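Local coordinates for cytochrome c' (Rhodopseudomonas palustris, PDB 1MQV), which carries a covalently bound, high-spin heme c in a four-helix bundle, has electron transfer activity, and is of unknown exact physiological function, at residues A[2-5]-A[6-10]; A[12-15]-A[16-19]. The protein carries 3 engineered substitutions. All blocks are in the same frame, centred on the assembly; numbering follows the deposited sequence.

In the fold
Contacts 1 and 2 follow one another along helix 4-27, the first helix of the four-helix bundle, with centres about 15 Å apart, and both border the heme. Contact 1, at the start of the helix and about 15 Å from the centre of the chain, deals with the propionates, one of which Arg8 binds. Contact 2 lies deeper, about 7 Å from that centre, and lays Leu12, Met15, Gly16 and Thr19 along the porphyrin. The side chains of Arg8 and Leu12, one turn apart, come within about 5 Å of each other. His117, the axial ligand, and the heme-bound Cys113 and Cys116 come from helix 99-120.

Contact 1. Residues A[2-5]-A[6-10]; sequences TDVI and AQRKA. With HEC (heme c), chain C.
Ile5 and Arg8 run alongside each other in the same direction, with Ile5 CG1 over the centre of one guanidinium face, 3.5 Å above its plane. The edge of that group goes to the heme: Arg8 NE donates to HEC O2D at 2.9 Å along a nearly straight line (168°), and Arg8 NH2 adds a weak bond to it. One firm bond and one weak one hold a single propionate oxygen, while the Ile5 side chain is likely to limit rocking of the guanidinium. CG of Arg8 sits between its backbone N and carbonyl carbon (chi1 72°), and the extended chain carries NE out to the propionate. Lys9 runs its aliphatic part past the other propionate, Lys9 CG 3.4 Å from HEC O2A, and gives its NZ to Asp64 O. Further out, Thr65, Ser59 and Leu54 O take bonds from the guanidinium nitrogens and hold its rotation from several sides. The first turn is anchored by Asp3, whose OD1 accepts from Ala6 N at 3.1 Å, met from above the carboxylate plane; the backbone Asp3 O accepts from Gln7 N at 3.0 Å. This N-cap on helix 4-27 lies little more than one turn ahead of the heme-propionate arginine.

Contact 2. Residues A[12-15]-A[16-19]; sequences LKQM and GEAT. With HEC (heme c), chain C.
These two turns of helix 4-27 form one wall of the heme pocket, on the iron's face where cytochromes c' have no sixth ligand. Leu12 comes closest to the metal, with Leu12 CD2 3.5 Å from the HEC iron. Leu12 CD1 lies 3.5 Å from HEC C4D, so the forked end rests on the porphyrin face and probably screens the open coordination site. Met15 kinks at its second and third torsions (chi3 -88°), which brings Met15 CE to 3.9 Å from HEC CHC. At the ring edge that carries CMB and CMA the backbone itself comes near, with Gly16 CA 3.9 Å from HEC CMB; a CB at this position would run into HEC CMA. Thr19 sets its CG2 at 3.6 Å from HEC CMB. Its OG1 lies between the backbone N and the carbonyl carbon (chi1 68°), which turns the hydroxyl back to donate to Gly16 O at 2.8 Å, an oxygen that also accepts from Thr19 N. Backbone bonds such as Gly16 N to Leu12 O, at 2.9 Å, run up the helix. Away from the heme, Lys13 and Glu17 cross one turn apart in a long salt bridge, Lys13 NZ to Glu17 OE2 3.6 Å. With an alanine in place of Glu17, the Lys13 ammonium is likely to lose this carboxylate mate and its chain to swing more freely. Helix 34-50 packs alongside: Met15 touches Ile44, Asp47 and Ser48, Gln14 meets Asp47, and Ser40 bonds to Ala18 O, while Leu51 in the following loop touches both Leu12 and Met15.

Contact 1. Residues A[2-5]-A[6-10]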
ATOM      1  N   THR A   2      13.769 -17.619   2.483  1.00 81.95           N
ATOM      2  CA  THR A   2      13.633 -17.667   1.031  1.00 73.66           C
ATOM      3  C   THR A   2      13.666 -16.235   0.493  1.00 67.49           C
ATOM      4  O   THR A   2      13.862 -15.291   1.275  1.00 54.01           O
ATOM      5  CB  THR A   2      12.299 -18.371   0.627  1.00 77.28           C
ATOM      6  OG1 THR A   2      12.153 -18.370  -0.804  1.00 76.45           O
ATOM      7  CG2 THR A   2      11.099 -17.677   1.295  1.00 60.84           C
ATOM      8  N   ASP A   3      13.463 -16.082  -0.821  1.00 51.97           N
ATOM      9  CA  ASP A   3      13.493 -14.773  -1.462  1.00 53.74           C
ATOM     10  C   ASP A   3      12.334 -13.859  -1.073  1.00 44.39           C
ATOM     11  O   ASP A   3      11.414 -13.609  -1.864  1.00 35.08           O
ATOM     12  CB  ASP A   3      13.534 -14.908  -2.984  1.00 48.82           C
ATOM     13  CG  ASP A   3      14.277 -13.743  -3.657  1.00 77.86           C
ATOM     14  OD1 ASP A   3      14.393 -12.648  -3.047  1.00 36.23           O
ATOM     15  OD2 ASP A   3      14.746 -13.921  -4.803  1.00 84.58           O
ATOM     16  N   VAL A   4      12.391 -13.355   0.152  1.00 39.46           N
ATOM     17  CA  VAL A   4      11.364 -12.438   0.641  1.00 43.38           C
ATOM     18  C   VAL A   4      11.384 -11.150  -0.151  1.00 34.05           C
ATOM     19  O   VAL A   4      10.371 -10.453  -0.191  1.00 24.90           O
ATOM     20  CB  VAL A   4      11.590 -12.022   2.109  1.00 28.25           C
ATOM     21  CG1 VAL A   4      11.221 -13.149   3.042  1.00 35.95           C
ATOM     22  CG2 VAL A   4      13.054 -11.611   2.298  1.00 38.95           C
ATOM     23  N   ILE A   5      12.529 -10.800  -0.740  1.00 25.29           N
ATOM     24  CA  ILE A   5      12.602  -9.550  -1.505  1.00 26.54           C
ATOM     25  C   ILE A   5      11.737  -9.745  -2.735  1.00 35.55           C
ATOM     26  O   ILE A   5      11.016  -8.856  -3.145  1.00 26.20           O
ATOM     27  CB  ILE A   5      14.076  -9.184  -1.912  1.00 29.45           C
ATOM     28  CG1 ILE A   5      14.775  -8.511  -0.731  1.00 29.76           C
ATOM     29  CG2 ILE A   5      14.115  -8.151  -3.048  1.00 29.64           C
ATOM     30  CD1 ILE A   5      16.268  -8.406  -0.893  1.00 29.92           C
ATOM     31  N   ALA A   6      11.779 -10.934  -3.318  1.00 34.07           N
ATOM     32  CA  ALA A   6      10.952 -11.151  -4.485  1.00 35.19           C
ATOM     33  C   ALA A   6       9.488 -11.213  -4.063  1.00 26.31           C
ATOM     34  O   ALA A   6       8.606 -10.712  -4.774  1.00 30.72           O
ATOM     35  CB  ALA A   6      11.363 -12.444  -5.192  1.00 31.15           C
ATOM     36  N   GLN A   7       9.211 -11.797  -2.906  1.00 23.66           N
ATOM     37  CA  GLN A   7       7.832 -11.907  -2.463  1.00 26.72           C
ATOM     38  C   GLN A   7       7.205 -10.559  -2.220  1.00 27.61           C
ATOM     39  O   GLN A   7       6.081 -10.288  -2.664  1.00 27.88           O
ATOM     40  CB  GLN A   7       7.725 -12.648  -1.145  1.00 30.92           C
ATOM     41  CG  GLN A   7       7.766 -14.146  -1.229  1.00 43.29           C
ATOM     42  CD  GLN A   7       7.825 -14.759   0.151  1.00 51.68           C
ATOM     43  OE1 GLN A   7       8.826 -15.348   0.524  1.00 47.79           O
ATOM     44  NE2 GLN A   7       6.752 -14.606   0.919  1.00 31.99           N
ATOM     45  N   ARG A   8       7.924  -9.727  -1.490  1.00 25.72           N
ATOM     46  CA  ARG A   8       7.374  -8.408  -1.121  1.00 30.18           C
ATOM     47  C   ARG A   8       7.247  -7.492  -2.326  1.00 25.86           C
ATOM     48  O   ARG A   8       6.299  -6.725  -2.417  1.00 22.75           O
ATOM     49  CB  ARG A   8       8.203  -7.754   0.012  1.00 18.49           C
ATOM     50  CG  ARG A   8       9.589  -7.247  -0.403  1.00 21.88           C
ATOM     51  CD  ARG A   8      10.520  -7.245   0.787  1.00 24.39           C
ATOM     52  NE  ARG A   8      11.719  -6.443   0.559  1.00 25.01           N
ATOM     53  CZ  ARG A   8      12.788  -6.459   1.367  1.00 28.17           C
ATOM     54  NH1 ARG A   8      12.807  -7.240   2.448  1.00 23.30           N
ATOM     55  NH2 ARG A   8      13.834  -5.688   1.107  1.00 25.72           N
ATOM     56  N   LYS A   9       8.167  -7.583  -3.286  1.00 21.29           N
ATOM     57  CA  LYS A   9       8.040  -6.729  -4.457  1.00 25.31           C
ATOM     58  C   LYS A   9       6.822  -7.127  -5.282  1.00 32.50           C
ATOM     59  O   LYS A   9       6.183  -6.266  -5.916  1.00 28.23           O
ATOM     60  CB  LYS A   9       9.319  -6.820  -5.317  1.00 22.55           C
ATOM     61  CG  LYS A   9      10.493  -5.915  -4.858  1.00 23.96           C
ATOM     62  CD  LYS A   9      11.699  -6.235  -5.779  1.00 28.66           C
ATOM     63  CE  LYS A   9      12.546  -5.042  -6.101  1.00 42.87           C
ATOM     64  NZ  LYS A   9      13.595  -5.481  -7.058  1.00 47.51           N
ATOM     65  N   ALA A  10       6.491  -8.422  -5.273  1.00 24.99           N
ATOM     66  CA  ALA A  10       5.342  -8.911  -6.023  1.00 29.09           C
ATOM     67  C   ALA A  10       4.053  -8.378  -5.385  1.00 30.62           C
ATOM     68  O   ALA A  10       3.120  -7.951  -6.073  1.00 29.54           O
ATOM     69  CB  ALA A  10       5.319 -10.441  -6.047  1.00 31.53           C
TER
HETATM   70 FE   HEC C 150       5.294   0.918  -1.491  1.00 22.98          FE
HETATM   71  CHA HEC C 150       7.763  -0.572  -3.228  1.00 30.81           C
HETATM   72  CHB HEC C 150       3.325   0.883  -4.289  1.00 25.45           C
HETATM   73  CHC HEC C 150       2.576   1.692   0.373  1.00 25.38           C
HETATM   74  CHD HEC C 150       7.128   0.552   1.509  1.00 19.77           C
HETATM   75  NA  HEC C 150       5.516   0.276  -3.431  1.00 20.82           N
HETATM   76  C1A HEC C 150       6.637  -0.320  -3.922  1.00 24.93           C
HETATM   77  C2A HEC C 150       6.431  -0.620  -5.290  1.00 19.12           C
HETATM   78  C3A HEC C 150       5.153  -0.183  -5.655  1.00 21.06           C
HETATM   79  C4A HEC C 150       4.604   0.372  -4.438  1.00 18.34           C
HETATM   80  CMA HEC C 150       4.381  -0.180  -6.937  1.00 23.52           C
HETATM   81  CAA HEC C 150       7.471  -1.227  -6.224  1.00 24.96           C
HETATM   82  CBA HEC C 150       7.367  -2.735  -6.178  1.00 17.59           C
HETATM   83  CGA HEC C 150       8.253  -3.391  -7.246  1.00 30.40           C
HETATM   84  O1A HEC C 150       7.703  -3.790  -8.278  1.00 26.20           O
HETATM   85  O2A HEC C 150       9.477  -3.493  -7.035  1.00 28.51           O
HETATM   86  NB  HEC C 150       3.415   1.237  -1.876  1.00 19.58           N
HETATM   87  C1B HEC C 150       2.764   1.316  -3.096  1.00 23.23           C
HETATM   88  C2B HEC C 150       1.382   1.834  -2.992  1.00 28.20           C
HETATM   89  C3B HEC C 150       1.175   2.068  -1.689  1.00 21.32           C
HETATM   90  C4B HEC C 150       2.428   1.663  -0.987  1.00 18.90           C
HETATM   91  CMB HEC C 150       0.447   2.074  -4.217  1.00 20.99           C
HETATM   92  CAB HEC C 150      -0.014   2.616  -1.037  1.00 21.14           C
HETATM   93  CBB HEC C 150      -1.313   2.139  -1.266  1.00 23.49           C
HETATM   94  NC  HEC C 150       4.922   1.009   0.491  1.00 24.39           N
HETATM   95  C1C HEC C 150       3.726   1.378   1.105  1.00 22.03           C
HETATM   96  C2C HEC C 150       3.866   1.491   2.506  1.00 22.29           C
HETATM   97  C3C HEC C 150       5.153   1.202   2.876  1.00 22.42           C
HETATM   98  C4C HEC C 150       5.800   0.904   1.561  1.00 18.51           C
HETATM   99  CMC HEC C 150       2.778   2.070   3.473  1.00 18.74           C
HETATM  100  CAC HEC C 150       5.868   1.235   4.144  1.00 22.13           C
HETATM  101  CBC HEC C 150       5.085   1.109   5.383  1.00 20.89           C
HETATM  102  ND  HEC C 150       7.090   0.166  -0.912  1.00 21.45           N
HETATM  103  C1D HEC C 150       7.763   0.187   0.283  1.00 17.95           C
HETATM  104  C2D HEC C 150       9.156  -0.287   0.141  1.00 25.06           C
HETATM  105  C3D HEC C 150       9.297  -0.583  -1.194  1.00 15.91           C
HETATM  106  C4D HEC C 150       8.017  -0.330  -1.853  1.00 31.97           C
HETATM  107  CMD HEC C 150      10.054  -0.609   1.371  1.00 23.54           C
HETATM  108  CAD HEC C 150      10.621  -1.219  -1.833  1.00 20.21           C
HETATM  109  CBD HEC C 150      10.356  -2.755  -1.811  1.00 18.57           C
HETATM  110  CGD HEC C 150      11.628  -3.506  -2.196  1.00 23.04           C
HETATM  111  O1D HEC C 150      12.238  -3.052  -3.175  1.00 23.67           O
HETATM  112  O2D HEC C 150      11.991  -4.495  -1.529  1.00 28.62           O

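Contact 2. Residues A[12-15]-A[16-19]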
ATOM      1  N   LEU A  12       3.824  -5.629  -3.457  1.00 24.18           N
ATOM      2  CA  LEU A  12       3.757  -4.170  -3.605  1.00 25.81           C
ATOM      3  C   LEU A  12       3.423  -3.814  -5.042  1.00 30.60           C
ATOM      4  O   LEU A  12       2.785  -2.799  -5.299  1.00 25.06           O
ATOM      5  CB  LEU A  12       5.067  -3.497  -3.156  1.00 21.53           C
ATOM      6  CG  LEU A  12       5.311  -3.624  -1.659  1.00 23.53           C
ATOM      7  CD1 LEU A  12       6.808  -3.561  -1.360  1.00 28.84           C
ATOM      8  CD2 LEU A  12       4.554  -2.422  -0.931  1.00 20.32           C
ATOM      9  N   LYS A  13       3.843  -4.648  -5.998  1.00 23.96           N
ATOM     10  CA  LYS A  13       3.494  -4.388  -7.392  1.00 26.38           C
ATOM     11  C   LYS A  13       1.977  -4.508  -7.517  1.00 29.39           C
ATOM     12  O   LYS A  13       1.334  -3.678  -8.197  1.00 29.90           O
ATOM     13  CB  LYS A  13       4.211  -5.389  -8.324  1.00 24.42           C
ATOM     14  CG  LYS A  13       3.846  -5.248  -9.786  1.00 34.29           C
ATOM     15  CD  LYS A  13       4.800  -6.098 -10.644  1.00 29.08           C
ATOM     16  CE  LYS A  13       4.296  -6.248 -12.074  1.00 62.34           C
ATOM     17  NZ  LYS A  13       3.929  -4.950 -12.691  1.00 58.85           N
ATOM     18  N   GLN A  14       1.395  -5.522  -6.874  1.00 19.44           N
ATOM     19  CA  GLN A  14      -0.069  -5.698  -6.889  1.00 22.42           C
ATOM     20  C   GLN A  14      -0.725  -4.467  -6.251  1.00 24.97           C
ATOM     21  O   GLN A  14      -1.755  -3.987  -6.740  1.00 22.40           O
ATOM     22  CB  GLN A  14      -0.547  -6.933  -6.078  1.00 24.31           C
ATOM     23  CG  GLN A  14       0.119  -8.266  -6.370  1.00 52.03           C
ATOM     24  CD  GLN A  14      -0.212  -9.300  -5.292  1.00 85.78           C
ATOM     25  OE1 GLN A  14       0.616 -10.158  -4.948  1.00 46.78           O
ATOM     26  NE2 GLN A  14      -1.431  -9.220  -4.752  1.00 82.11           N
ATOM     27  N   MET A  15      -0.148  -3.965  -5.156  1.00 23.08           N
ATOM     28  CA  MET A  15      -0.748  -2.794  -4.500  1.00 25.84           C
ATOM     29  C   MET A  15      -0.763  -1.643  -5.495  1.00 26.63           C
ATOM     30  O   MET A  15      -1.774  -0.938  -5.629  1.00 21.75           O
ATOM     31  CB  MET A  15       0.036  -2.398  -3.233  1.00 29.16           C
ATOM     32  CG  MET A  15      -0.403  -3.072  -1.953  1.00 42.85           C
ATOM     33  SD  MET A  15      -0.650  -1.881  -0.569  1.00 36.14           S
ATOM     34  CE  MET A  15       0.938  -1.875   0.045  1.00 32.40           C
ATOM     35  N   GLY A  16       0.357  -1.457  -6.205  1.00 21.54           N
ATOM     36  CA  GLY A  16       0.423  -0.406  -7.216  1.00 21.72           C
ATOM     37  C   GLY A  16      -0.682  -0.585  -8.263  1.00 25.22           C
ATOM     38  O   GLY A  16      -1.393   0.384  -8.609  1.00 24.54           O
ATOM     39  N   GLU A  17      -0.841  -1.813  -8.791  1.00 22.47           N
ATOM     40  CA  GLU A  17      -1.894  -2.066  -9.773  1.00 21.63           C
ATOM     41  C   GLU A  17      -3.302  -1.801  -9.195  1.00 19.98           C
ATOM     42  O   GLU A  17      -4.185  -1.344  -9.907  1.00 21.90           O
ATOM     43  CB  GLU A  17      -1.799  -3.512 -10.239  1.00 27.08           C
ATOM     44  CG  GLU A  17      -0.475  -3.720 -10.938  1.00 25.69           C
ATOM     45  CD  GLU A  17      -0.095  -5.177 -11.114  1.00 60.84           C
ATOM     46  OE1 GLU A  17      -0.272  -5.973 -10.159  1.00 68.79           O
ATOM     47  OE2 GLU A  17       0.406  -5.518 -12.207  1.00 54.76           O
ATOM     48  N   ALA A  18      -3.519  -2.096  -7.919  1.00 22.61           N
ATOM     49  CA  ALA A  18      -4.863  -1.850  -7.345  1.00 23.63           C
ATOM     50  C   ALA A  18      -5.204  -0.364  -7.331  1.00 26.42           C
ATOM     51  O   ALA A  18      -6.389  -0.014  -7.311  1.00 24.17           O
ATOM     52  CB  ALA A  18      -4.979  -2.424  -5.903  1.00 20.58           C
ATOM     53  N   THR A  19      -4.199   0.509  -7.305  1.00 22.88           N
ATOM     54  CA  THR A  19      -4.513   1.947  -7.300  1.00 22.61           C
ATOM     55  C   THR A  19      -4.820   2.457  -8.705  1.00 20.96           C
ATOM     56  O   THR A  19      -5.426   3.510  -8.855  1.00 22.39           O
ATOM     57  CB  THR A  19      -3.375   2.858  -6.730  1.00 24.83           C
ATOM     58  OG1 THR A  19      -2.247   2.825  -7.623  1.00 29.94           O
ATOM     59  CG2 THR A  19      -2.946   2.404  -5.360  1.00 23.06           C
TER
HETATM   60 FE   HEC C 150       5.294   0.918  -1.491  1.00 22.98          FE
HETATM   61  CHA HEC C 150       7.763  -0.572  -3.228  1.00 30.81           C
HETATM   62  CHB HEC C 150       3.325   0.883  -4.289  1.00 25.45           C
HETATM   63  CHC HEC C 150       2.576   1.692   0.373  1.00 25.38           C
HETATM   64  CHD HEC C 150       7.128   0.552   1.509  1.00 19.77           C
HETATM   65  NA  HEC C 150       5.516   0.276  -3.431  1.00 20.82           N
HETATM   66  C1A HEC C 150       6.637  -0.320  -3.922  1.00 24.93           C
HETATM   67  C2A HEC C 150       6.431  -0.620  -5.290  1.00 19.12           C
HETATM   68  C3A HEC C 150       5.153  -0.183  -5.655  1.00 21.06           C
HETATM   69  C4A HEC C 150       4.604   0.372  -4.438  1.00 18.34           C
HETATM   70  CMA HEC C 150       4.381  -0.180  -6.937  1.00 23.52           C
HETATM   71  CAA HEC C 150       7.471  -1.227  -6.224  1.00 24.96           C
HETATM   72  CBA HEC C 150       7.367  -2.735  -6.178  1.00 17.59           C
HETATM   73  CGA HEC C 150       8.253  -3.391  -7.246  1.00 30.40           C
HETATM   74  O1A HEC C 150       7.703  -3.790  -8.278  1.00 26.20           O
HETATM   75  O2A HEC C 150       9.477  -3.493  -7.035  1.00 28.51           O
HETATM   76  NB  HEC C 150       3.415   1.237  -1.876  1.00 19.58           N
HETATM   77  C1B HEC C 150       2.764   1.316  -3.096  1.00 23.23           C
HETATM   78  C2B HEC C 150       1.382   1.834  -2.992  1.00 28.20           C
HETATM   79  C3B HEC C 150       1.175   2.068  -1.689  1.00 21.32           C
HETATM   80  C4B HEC C 150       2.428   1.663  -0.987  1.00 18.90           C
HETATM   81  CMB HEC C 150       0.447   2.074  -4.217  1.00 20.99           C
HETATM   82  CAB HEC C 150      -0.014   2.616  -1.037  1.00 21.14           C
HETATM   83  CBB HEC C 150      -1.313   2.139  -1.266  1.00 23.49           C
HETATM   84  NC  HEC C 150       4.922   1.009   0.491  1.00 24.39           N
HETATM   85  C1C HEC C 150       3.726   1.378   1.105  1.00 22.03           C
HETATM   86  C2C HEC C 150       3.866   1.491   2.506  1.00 22.29           C
HETATM   87  C3C HEC C 150       5.153   1.202   2.876  1.00 22.42           C
HETATM   88  C4C HEC C 150       5.800   0.904   1.561  1.00 18.51           C
HETATM   89  CMC HEC C 150       2.778   2.070   3.473  1.00 18.74           C
HETATM   90  CAC HEC C 150       5.868   1.235   4.144  1.00 22.13           C
HETATM   91  CBC HEC C 150       5.085   1.109   5.383  1.00 20.89           C
HETATM   92  ND  HEC C 150       7.090   0.166  -0.912  1.00 21.45           N
HETATM   93  C1D HEC C 150       7.763   0.187   0.283  1.00 17.95           C
HETATM   94  C2D HEC C 150       9.156  -0.287   0.141  1.00 25.06           C
HETATM   95  C3D HEC C 150       9.297  -0.583  -1.194  1.00 15.91           C
HETATM   96  C4D HEC C 150       8.017  -0.330  -1.853  1.00 31.97           C
HETATM   97  CMD HEC C 150      10.054  -0.609   1.371  1.00 23.54           C
HETATM   98  CAD HEC C 150      10.621  -1.219  -1.833  1.00 20.21           C
HETATM   99  CBD HEC C 150      10.356  -2.755  -1.811  1.00 18.57           C
HETATM  100  CGD HEC C 150      11.628  -3.506  -2.196  1.00 23.04           C
HETATM  101  O1D HEC C 150      12.238  -3.052  -3.175  1.00 23.67           O
HETATM  102  O2D HEC C 150      11.991  -4.495  -1.529  1.00 28.62           O